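Local coordinates for protein putative transcriptional regulator (Clostridium difficile, PDB 3QI7) that is of unknown function but has a periplasmic-binding-protein-like fold, and is thought to be a lipoprotein or transcriptional regulator that may bind a small ligand, at residues M31-Y39 with A308-T319; Q328-E338 with F351-Q362. All blocks are in the same frame, centred on the assembly; numbering follows the deposited sequence. Where two conformers were deposited one is given.

Interaction 1 of 2, residues M31-Y39 with A308-T319; sequences MVEEMAKEY and AFLPSLAIYLAT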
loop_
_atom_site.group_PDB
_atom_site.type_symbol
_atom_site.label_atom_id
_atom_site.label_comp_id
_atom_site.label_asym_id
_atom_site.label_seq_id
_atom_site.Cartn_x
_atom_site.Cartn_y
_atom_site.Cartn_z
HETATM N N MSE A 31 2.941 -3.461 11.686
HETATM C CA MSE A 31 4.045 -2.562 11.331
HETATM C C MSE A 31 4.210 -1.462 12.391
HETATM O O MSE A 31 5.333 -1.198 12.839
HETATM C CB MSE A 31 3.868 -1.953 9.934
HETATM C CG MSE A 31 4.856 -0.810 9.584
HETATM SE SE MSE A 31 6.742 -1.296 9.788
HETATM C CE MSE A 31 6.701 -2.934 8.711
ATOM N N VAL A 32 3.105 -0.829 12.788
ATOM C CA VAL A 32 3.133 0.170 13.862
ATOM C C VAL A 32 3.720 -0.413 15.156
ATOM O O VAL A 32 4.560 0.212 15.828
ATOM C CB VAL A 32 1.710 0.750 14.105
ATOM C CG1 VAL A 32 1.689 1.653 15.289
ATOM C CG2 VAL A 32 1.220 1.530 12.850
ATOM N N GLU A 33 3.329 -1.638 15.494
ATOM C CA GLU A 33 3.848 -2.277 16.701
ATOM C C GLU A 33 5.342 -2.501 16.605
ATOM O O GLU A 33 6.063 -2.327 17.606
ATOM C CB GLU A 33 3.126 -3.611 17.003
ATOM C CG GLU A 33 1.732 -3.408 17.587
ATOM C CD GLU A 33 1.742 -2.578 18.880
ATOM O OE1 GLU A 33 2.446 -2.979 19.841
ATOM O OE2 GLU A 33 1.071 -1.509 18.921
ATOM N N GLU A 34 5.797 -2.901 15.409
ATOM C CA GLU A 34 7.193 -3.105 15.132
ATOM C C GLU A 34 7.969 -1.810 15.282
ATOM O O GLU A 34 9.030 -1.774 15.909
ATOM C CB GLU A 34 7.386 -3.682 13.728
ATOM C CG GLU A 34 8.807 -4.013 13.399
ATOM C CD GLU A 34 8.918 -4.914 12.178
ATOM O OE1 GLU A 34 8.654 -6.131 12.319
ATOM O OE2 GLU A 34 9.281 -4.403 11.091
HETATM N N MSE A 35 7.430 -0.727 14.749
HETATM C CA MSE A 35 8.116 0.557 14.851
HETATM C C MSE A 35 8.167 1.057 16.298
HETATM O O MSE A 35 9.150 1.652 16.719
HETATM C CB MSE A 35 7.433 1.586 13.970
HETATM C CG MSE A 35 7.388 1.223 12.471
HETATM SE SE MSE A 35 8.956 1.909 11.557
HETATM C CE MSE A 35 8.592 3.798 11.629
ATOM N N ALA A 36 7.099 0.810 17.046
ATOM C CA ALA A 36 7.064 1.087 18.475
ATOM C C ALA A 36 8.219 0.427 19.227
ATOM O O ALA A 36 8.857 1.068 20.070
ATOM C CB ALA A 36 5.731 0.632 19.081
ATOM N N LYS A 37 8.447 -0.852 18.941
ATOM C CA LYS A 37 9.524 -1.610 19.568
ATOM C C LYS A 37 10.892 -1.054 19.148
ATOM O O LYS A 37 11.774 -0.887 19.973
ATOM C CB LYS A 37 9.385 -3.100 19.257
ATOM C CG LYS A 37 10.305 -4.005 20.049
ATOM N N GLU A 38 11.052 -0.729 17.882
ATOM C CA GLU A 38 12.286 -0.118 17.358
ATOM C C GLU A 38 12.628 1.148 18.135
ATOM O O GLU A 38 13.757 1.357 18.552
ATOM C CB GLU A 38 12.105 0.188 15.853
ATOM C CG GLU A 38 13.261 0.888 15.118
ATOM C CD GLU A 38 13.031 0.951 13.591
ATOM O OE1 GLU A 38 12.848 -0.118 12.970
ATOM O OE2 GLU A 38 13.017 2.062 13.009
ATOM N N TYR A 39 11.626 2.010 18.310
ATOM C CA TYR A 39 11.837 3.271 19.012
ATOM C C TYR A 39 12.157 2.991 20.495
ATOM O O TYR A 39 12.967 3.695 21.089
ATOM C CB TYR A 39 10.619 4.209 18.887
ATOM C CG TYR A 39 10.533 4.981 17.580
ATOM C CD1 TYR A 39 11.303 4.627 16.462
ATOM C CD2 TYR A 39 9.656 6.059 17.448
ATOM C CE1 TYR A 39 11.217 5.343 15.267
ATOM C CE2 TYR A 39 9.565 6.776 16.256
ATOM C CZ TYR A 39 10.345 6.417 15.173
ATOM O OH TYR A 39 10.271 7.129 13.998
ATOM N N ALA A 308 2.236 -1.499 4.475
ATOM C CA ALA A 308 3.352 -1.349 5.416
ATOM C C ALA A 308 4.223 -0.112 5.160
ATOM O O ALA A 308 4.615 0.596 6.087
ATOM C CB ALA A 308 4.225 -2.635 5.442
ATOM N N PHE A 309 4.502 0.167 3.896
ATOM C CA PHE A 309 5.332 1.310 3.553
ATOM C C PHE A 309 4.763 2.670 3.959
ATOM O O PHE A 309 5.492 3.472 4.544
ATOM C CB PHE A 309 5.700 1.291 2.046
ATOM C CG PHE A 309 6.547 2.438 1.634
ATOM C CD1 PHE A 309 7.896 2.469 1.949
ATOM C CD2 PHE A 309 5.971 3.549 0.989
ATOM C CE1 PHE A 309 8.698 3.566 1.567
ATOM C CE2 PHE A 309 6.745 4.637 0.599
ATOM C CZ PHE A 309 8.106 4.663 0.914
ATOM N N LEU A 310 3.503 2.958 3.638
ATOM C CA LEU A 310 2.971 4.297 3.882
ATOM C C LEU A 310 3.038 4.663 5.372
ATOM O O LEU A 310 3.576 5.723 5.722
ATOM C CB LEU A 310 1.549 4.489 3.326
ATOM C CG LEU A 310 1.456 4.510 1.797
ATOM C CD1 LEU A 310 0.002 4.270 1.335
ATOM C CD2 LEU A 310 2.078 5.822 1.202
ATOM N N PRO A 311 2.494 3.808 6.252
ATOM C CA PRO A 311 2.584 4.167 7.680
ATOM C C PRO A 311 4.038 4.217 8.215
ATOM O O PRO A 311 4.357 5.095 9.005
ATOM C CB PRO A 311 1.739 3.079 8.378
ATOM C CG PRO A 311 1.729 1.965 7.437
ATOM C CD PRO A 311 1.728 2.568 6.063
ATOM N N SER A 312 4.910 3.318 7.775
ATOM C CA SER A 312 6.308 3.374 8.224
ATOM C C SER A 312 7.019 4.637 7.734
ATOM O O SER A 312 7.781 5.240 8.487
ATOM C CB SER A 312 7.086 2.135 7.796
ATOM O OG SER A 312 8.326 2.096 8.474
ATOM N N LEU A 313 6.788 5.026 6.480
ATOM C CA LEU A 313 7.346 6.277 5.952
ATOM C C LEU A 313 6.794 7.468 6.726
ATOM O O LEU A 313 7.538 8.398 7.073
ATOM C CB LEU A 313 7.032 6.447 4.452
ATOM C CG LEU A 313 7.314 7.828 3.834
ATOM C CD1 LEU A 313 8.818 8.135 3.934
ATOM C CD2 LEU A 313 6.840 7.969 2.374
ATOM N N ALA A 314 5.480 7.472 6.945
ATOM C CA ALA A 314 4.825 8.586 7.687
ATOM C C ALA A 314 5.378 8.726 9.104
ATOM O O ALA A 314 5.624 9.852 9.576
ATOM C CB ALA A 314 3.276 8.420 7.711
ATOM N N ILE A 315 5.598 7.605 9.782
ATOM C CA ILE A 315 6.189 7.669 11.141
ATOM C C ILE A 315 7.613 8.292 11.116
ATOM O O ILE A 315 7.929 9.162 11.929
ATOM C CB ILE A 315 6.191 6.277 11.810
ATOM C CG1 ILE A 315 4.744 5.825 12.068
ATOM C CG2 ILE A 315 7.000 6.297 13.129
ATOM C CD1 ILE A 315 4.602 4.338 12.199
ATOM N N TYR A 316 8.457 7.833 10.197
ATOM C CA TYR A 316 9.828 8.340 10.069
ATOM C C TYR A 316 9.834 9.820 9.733
ATOM O O TYR A 316 10.665 10.574 10.247
ATOM C CB TYR A 316 10.616 7.580 8.984
ATOM C CG TYR A 316 11.126 6.197 9.370
ATOM C CD1 TYR A 316 11.740 5.955 10.589
ATOM C CD2 TYR A 316 11.019 5.154 8.497
ATOM C CE1 TYR A 316 12.223 4.667 10.927
ATOM C CE2 TYR A 316 11.479 3.888 8.816
ATOM C CZ TYR A 316 12.084 3.648 10.026
ATOM O OH TYR A 316 12.520 2.371 10.296
ATOM N N LEU A 317 8.901 10.250 8.879
ATOM C CA LEU A 317 8.796 11.651 8.481
ATOM C C LEU A 317 8.364 12.506 9.661
ATOM O O LEU A 317 8.947 13.576 9.913
ATOM C CB LEU A 317 7.770 11.794 7.343
ATOM C CG LEU A 317 7.903 12.865 6.275
ATOM C CD1 LEU A 317 9.348 13.071 5.781
ATOM C CD2 LEU A 317 6.962 12.462 5.121
ATOM N N ALA A 318 7.312 12.065 10.354
ATOM C CA ALA A 318 6.832 12.789 11.533
ATOM C C ALA A 318 7.976 12.983 12.536
ATOM O O ALA A 318 8.224 14.084 13.008
ATOM C CB ALA A 318 5.658 12.053 12.199
ATOM N N THR A 319 8.679 11.907 12.863
ATOM C CA THR A 319 9.829 11.980 13.794
ATOM C C THR A 319 10.891 13.003 13.347
ATOM O O THR A 319 11.375 13.831 14.143
ATOM C CB THR A 319 10.455 10.581 13.965
ATOM O OG1 THR A 319 9.450 9.703 14.484
ATOM C CG2 THR A 319 11.673 10.616 14.915
#
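Helices 31-39 and 308-319 run side by side in the same sense, their axes 9.9 Å apart at closest approach and inclined at -33°, and side chains rather than backbones fill the gap. Met-35, a selenomethionine, lies at the middle. Its CG is anti to the carbonyl carbon and the chain bends again at chi2 and chi3, which carries the methyl in over one face of the Tyr-316 ring: Met-35 CE stands 3.8 Å from the ring centroid, 9° off the normal, a CH-pi contact, while SE sits obliquely in a Met-aromatic arrangement. The same methyl meets Ile-315 tip to tip, and Met-35 CE to Ile-315 CG2 at 3.3 Å is tighter than usual packing. The Tyr-316 ring is also held at its hydroxyl, where, in the conformer given for Glu-38, Tyr-316 OH donates to Glu-38 OE2 (2.8 Å) on the syn lone pair; the carboxylate, at the end of an extended chain, is turned 23° from the ring plane. One turn on from Met-35, Tyr-39 and Thr-319 approach from opposite directions, and Tyr-39 OH and Thr-319 OG1 are hydrogen-bonded at 2.7 Å, with OG1 near the plane of the tyrosine ring. The pair packs against strands 13-19 and 57-63 of the large mixed sheet: Val-32 and Ile-315 both touch Val-17, and Met-35 reaches Ile-59. Tyr-316 also touches Phe-340 of helix 334-345, and Leu-317, pointing away from helix 26-42, touches Leu-337 of the same helix.

Interaction 2 of 2, residues Q328-E338 with F351-Q362; sequences QEDVCDPDYLE and FTPLTEVLYNYQ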
loop_
_atom_site.group_PDB
_atom_site.type_symbol
_atom_site.label_atom_id
_atom_site.label_comp_id
_atom_site.label_asym_id
_atom_site.label_seq_id
_atom_site.Cartn_x
_atom_site.Cartn_y
_atom_site.Cartn_z
ATOM N N GLN A 328 5.127 21.243 6.489
ATOM C CA GLN A 328 4.742 20.594 5.211
ATOM C C GLN A 328 5.554 21.133 4.016
ATOM O O GLN A 328 5.867 20.390 3.102
ATOM C CB GLN A 328 3.243 20.777 4.944
ATOM C CG GLN A 328 2.811 22.277 4.818
ATOM C CD GLN A 328 1.318 22.517 4.875
ATOM O OE1 GLN A 328 0.519 21.613 4.698
ATOM N NE2 GLN A 328 0.936 23.767 5.115
ATOM N N GLU A 329 5.886 22.428 4.033
ATOM C CA GLU A 329 6.610 23.042 2.926
ATOM C C GLU A 329 7.992 22.446 2.786
ATOM O O GLU A 329 8.487 22.336 1.676
ATOM C CB GLU A 329 6.780 24.565 3.083
ATOM C CG GLU A 329 5.494 25.361 3.123
ATOM C CD GLU A 329 4.976 25.558 4.549
ATOM O OE1 GLU A 329 5.284 24.714 5.425
ATOM O OE2 GLU A 329 4.252 26.552 4.782
ATOM N N ASP A 330 8.610 22.071 3.908
ATOM C CA ASP A 330 9.989 21.549 3.909
ATOM C C ASP A 330 10.099 20.131 3.370
ATOM O O ASP A 330 11.125 19.772 2.773
ATOM C CB ASP A 330 10.559 21.534 5.316
ATOM C CG ASP A 330 10.673 22.900 5.920
ATOM O OD1 ASP A 330 11.275 23.777 5.275
ATOM O OD2 ASP A 330 10.178 23.088 7.045
ATOM N N VAL A 331 9.057 19.328 3.566
ATOM C CA VAL A 331 9.143 17.896 3.244
ATOM C C VAL A 331 8.307 17.458 2.027
ATOM O O VAL A 331 8.623 16.450 1.419
ATOM C CB VAL A 331 8.828 16.982 4.485
ATOM C CG1 VAL A 331 9.722 17.366 5.692
ATOM C CG2 VAL A 331 7.354 17.005 4.873
ATOM N N CYS A 332 7.273 18.216 1.665
ATOM C CA CYS A 332 6.366 17.802 0.603
ATOM C C CYS A 332 6.924 18.242 -0.757
ATOM O O CYS A 332 6.529 19.275 -1.313
ATOM C CB CYS A 332 4.956 18.320 0.835
ATOM S SG CYS A 332 4.151 17.598 2.266
ATOM N N ASP A 333 7.867 17.437 -1.251
ATOM C CA ASP A 333 8.582 17.673 -2.507
ATOM C C ASP A 333 9.083 16.307 -2.986
ATOM O O ASP A 333 9.664 15.573 -2.199
ATOM C CB ASP A 333 9.755 18.606 -2.241
ATOM C CG ASP A 333 10.800 18.605 -3.366
ATOM O OD1 ASP A 333 10.569 19.246 -4.401
ATOM O OD2 ASP A 333 11.869 17.976 -3.205
ATOM N N PRO A 334 8.859 15.955 -4.270
ATOM C CA PRO A 334 9.240 14.597 -4.722
ATOM C C PRO A 334 10.711 14.222 -4.481
ATOM O O PRO A 334 10.984 13.100 -4.010
ATOM C CB PRO A 334 8.969 14.656 -6.225
ATOM C CG PRO A 334 7.921 15.667 -6.366
ATOM C CD PRO A 334 8.234 16.714 -5.369
ATOM N N ASP A 335 11.642 15.134 -4.762
ATOM C CA ASP A 335 13.085 14.857 -4.555
ATOM C C ASP A 335 13.416 14.627 -3.087
ATOM O O ASP A 335 14.145 13.688 -2.747
ATOM C CB ASP A 335 13.987 15.968 -5.122
ATOM C CG ASP A 335 14.030 15.979 -6.664
ATOM O OD1 ASP A 335 13.732 14.936 -7.314
ATOM O OD2 ASP A 335 14.358 17.055 -7.215
ATOM N N TYR A 336 12.838 15.436 -2.214
ATOM C CA TYR A 336 13.025 15.250 -0.784
ATOM C C TYR A 336 12.527 13.880 -0.309
ATOM O O TYR A 336 13.233 13.151 0.390
ATOM C CB TYR A 336 12.348 16.380 0.011
ATOM C CG TYR A 336 12.577 16.220 1.482
ATOM C CD1 TYR A 336 11.773 15.376 2.235
ATOM C CD2 TYR A 336 13.634 16.872 2.116
ATOM C CE1 TYR A 336 12.000 15.187 3.581
ATOM C CE2 TYR A 336 13.864 16.697 3.469
ATOM C CZ TYR A 336 13.051 15.841 4.186
ATOM O OH TYR A 336 13.241 15.647 5.519
ATOM N N LEU A 337 11.312 13.518 -0.712
ATOM C CA LEU A 337 10.698 12.267 -0.254
ATOM C C LEU A 337 11.361 11.011 -0.856
ATOM O O LEU A 337 11.486 9.969 -0.177
ATOM C CB LEU A 337 9.197 12.305 -0.564
ATOM C CG LEU A 337 8.404 13.330 0.226
ATOM C CD1 LEU A 337 7.065 13.630 -0.452
ATOM C CD2 LEU A 337 8.238 12.858 1.673
ATOM N N GLU A 338 11.817 11.110 -2.098
ATOM C CA GLU A 338 12.577 10.033 -2.718
ATOM C C GLU A 338 13.924 9.825 -2.019
ATOM O O GLU A 338 14.304 8.676 -1.729
ATOM C CB GLU A 338 12.736 10.279 -4.231
ATOM C CG GLU A 338 11.400 10.138 -4.941
ATOM C CD GLU A 338 11.387 10.630 -6.380
ATOM O OE1 GLU A 338 12.462 10.667 -7.041
ATOM O OE2 GLU A 338 10.273 10.967 -6.831
ATOM N N PHE A 351 7.563 9.882 -6.394
ATOM C CA PHE A 351 6.500 10.639 -5.748
ATOM C C PHE A 351 5.981 11.721 -6.692
ATOM O O PHE A 351 6.763 12.404 -7.360
ATOM C CB PHE A 351 7.008 11.319 -4.456
ATOM C CG PHE A 351 7.198 10.379 -3.283
ATOM C CD1 PHE A 351 8.323 9.545 -3.209
ATOM C CD2 PHE A 351 6.310 10.363 -2.234
ATOM C CE1 PHE A 351 8.509 8.685 -2.129
ATOM C CE2 PHE A 351 6.494 9.491 -1.153
ATOM C CZ PHE A 351 7.590 8.668 -1.103
ATOM N N THR A 352 4.665 11.873 -6.743
ATOM C CA THR A 352 4.015 12.799 -7.663
ATOM C C THR A 352 2.993 13.663 -6.927
ATOM O O THR A 352 2.124 13.121 -6.256
ATOM C CB THR A 352 3.275 11.983 -8.753
ATOM O OG1 THR A 352 4.200 11.099 -9.389
ATOM C CG2 THR A 352 2.630 12.911 -9.796
ATOM N N PRO A 353 3.060 15.010 -7.045
ATOM C CA PRO A 353 2.030 15.764 -6.337
ATOM C C PRO A 353 0.627 15.589 -6.953
ATOM O O PRO A 353 0.497 15.349 -8.156
ATOM C CB PRO A 353 2.508 17.239 -6.463
ATOM C CG PRO A 353 3.331 17.259 -7.711
ATOM C CD PRO A 353 4.056 15.903 -7.660
ATOM N N LEU A 354 -0.414 15.738 -6.141
ATOM C CA LEU A 354 -1.813 15.681 -6.638
ATOM C C LEU A 354 -2.083 16.677 -7.764
ATOM O O LEU A 354 -2.636 16.314 -8.782
ATOM C CB LEU A 354 -2.803 15.922 -5.496
ATOM C CG LEU A 354 -4.303 15.745 -5.805
ATOM C CD1 LEU A 354 -4.605 14.294 -6.286
ATOM C CD2 LEU A 354 -5.103 16.096 -4.571
ATOM N N THR A 355 -1.713 17.933 -7.540
ATOM C CA THR A 355 -1.607 18.929 -8.561
ATOM C C THR A 355 -0.385 19.791 -8.210
ATOM O O THR A 355 0.134 19.717 -7.102
ATOM C CB THR A 355 -2.873 19.846 -8.645
ATOM O OG1 THR A 355 -2.971 20.663 -7.460
ATOM C CG2 THR A 355 -4.163 19.018 -8.820
ATOM N N GLU A 356 0.050 20.636 -9.132
ATOM C CA GLU A 356 1.193 21.479 -8.843
ATOM C C GLU A 356 0.920 22.345 -7.604
ATOM O O GLU A 356 1.811 22.566 -6.776
ATOM C CB GLU A 356 1.605 22.316 -10.060
ATOM C CG GLU A 356 0.665 23.466 -10.392
ATOM C CD GLU A 356 1.010 24.182 -11.683
ATOM O OE1 GLU A 356 2.096 23.924 -12.257
ATOM O OE2 GLU A 356 0.181 25.019 -12.105
ATOM N N VAL A 357 -0.315 22.795 -7.440
ATOM C CA VAL A 357 -0.663 23.628 -6.289
ATOM C C VAL A 357 -0.848 22.819 -5.009
ATOM O O VAL A 357 -0.396 23.260 -3.950
ATOM C CB VAL A 357 -1.913 24.478 -6.581
ATOM C CG1 VAL A 357 -2.458 25.128 -5.300
ATOM C CG2 VAL A 357 -1.575 25.527 -7.650
ATOM N N LEU A 358 -1.477 21.635 -5.110
ATOM C CA LEU A 358 -1.700 20.735 -3.956
ATOM C C LEU A 358 -0.466 19.869 -3.739
ATOM O O LEU A 358 -0.489 18.639 -3.892
ATOM C CB LEU A 358 -2.975 19.892 -4.137
ATOM C CG LEU A 358 -4.259 20.687 -4.482
ATOM C CD1 LEU A 358 -5.492 19.774 -4.598
ATOM C CD2 LEU A 358 -4.468 21.788 -3.457
ATOM N N TYR A 359 0.621 20.540 -3.373
ATOM C CA TYR A 359 1.919 19.887 -3.253
ATOM C C TYR A 359 1.976 18.985 -2.023
ATOM O O TYR A 359 2.799 18.059 -1.957
ATOM C CB TYR A 359 3.018 20.954 -3.210
ATOM C CG TYR A 359 2.991 21.717 -1.934
ATOM C CD1 TYR A 359 3.645 21.227 -0.808
ATOM C CD2 TYR A 359 2.256 22.883 -1.813
ATOM C CE1 TYR A 359 3.599 21.885 0.389
ATOM C CE2 TYR A 359 2.200 23.560 -0.616
ATOM C CZ TYR A 359 2.881 23.071 0.471
ATOM O OH TYR A 359 2.831 23.726 1.655
ATOM N N ASN A 360 1.109 19.243 -1.038
ATOM C CA ASN A 360 1.148 18.490 0.208
ATOM C C ASN A 360 0.358 17.178 0.143
ATOM O O ASN A 360 0.122 16.537 1.183
ATOM C CB ASN A 360 0.738 19.338 1.418
ATOM C CG ASN A 360 -0.715 19.651 1.439
ATOM O OD1 ASN A 360 -1.295 19.904 0.389
ATOM N ND2 ASN A 360 -1.335 19.599 2.619
ATOM N N TYR A 361 -0.043 16.778 -1.062
ATOM C CA TYR A 361 -0.576 15.420 -1.271
ATOM C C TYR A 361 0.333 14.803 -2.277
ATOM O O TYR A 361 0.449 15.316 -3.381
ATOM C CB TYR A 361 -2.061 15.427 -1.734
ATOM C CG TYR A 361 -2.596 14.006 -1.827
ATOM C CD1 TYR A 361 -2.104 13.132 -2.788
ATOM C CD2 TYR A 361 -3.544 13.518 -0.926
ATOM C CE1 TYR A 361 -2.526 11.810 -2.855
ATOM C CE2 TYR A 361 -3.957 12.185 -0.986
ATOM C CZ TYR A 361 -3.463 11.354 -1.968
ATOM O OH TYR A 361 -3.857 10.042 -2.112
ATOM N N GLN A 362 1.019 13.712 -1.908
ATOM C CA GLN A 362 2.012 13.107 -2.785
ATOM C C GLN A 362 1.677 11.645 -2.940
ATOM O O GLN A 362 1.466 10.972 -1.936
ATOM C CB GLN A 362 3.414 13.254 -2.184
ATOM C CG GLN A 362 3.949 14.726 -2.201
ATOM C CD GLN A 362 4.512 15.182 -3.533
ATOM O OE1 GLN A 362 4.927 14.360 -4.354
ATOM N NE2 GLN A 362 4.602 16.517 -3.730
#
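This is a mixed apolar and polar contact that packs the short helix 328-331, the turn after it and the start of helix 334-345 against the antiparallel strands 349-353 and 361-370 and the loop joining them. Leu-337 lies over one face of the Phe-351 ring, its CB 3.7 Å from the centroid and 3° off the normal, while its CD1 continues to Gln-362 CG (3.7 Å). Glu-338 slides past the same ring in the opposite direction, CG at the ring edge, and its OE2 accepts from Phe-351 N at 3.0 Å in a nearly straight bond (170°), met on the anti side. Pro-334 CB packs on Phe-351 O at 3.4 Å. At the other end Tyr-359, its CG between the backbone N and the carbonyl carbon (chi1 70°), swings its ring to Cys-332, Tyr-359 CD1 to Cys-332 CB 3.6 Å, and its hydroxyl to the CG atoms of Gln-328 and Glu-329. Asn-360 CA lies 3.7 Å from Cys-332 SG; its amide is held by Ser-129 and Asp-133. Gln-362 NE2 donates to Tyr-359 O at 3.0 Å, which ties the amide back to its own loop. Phe-351 is thus held twice, by its ring under Leu-337 and by its backbone N at the Glu-338 carboxylate, which ties the start of helix 334-345 to the strand.

How the interactions relate
Interactions 1 and 2 lie in series along the chain, their centres about 20 Å apart, and helix 306-324 joins them: one side of it meets Met-35 and Tyr-39 of helix 26-42, while Leu-313 and Leu-317 turn to interaction 2. Leu-313 CD2 reaches Phe-351 CZ at 3.6 Å, and Leu-317 CD2 meets Leu-337 CD2 at 3.7 Å, so the ring that Leu-337 covers is packed from helix 306-324 as well. Leu-317 CD1 also touches Tyr-336 CE1 at 4.0 Å. Together the two contacts join helix 26-42, near the start of the chain, to the C-terminal strands of the same mixed sheet, apparently within one lobe of the periplasmic-binding-protein-like fold; the leucines of helix 306-324 make the apolar link between them.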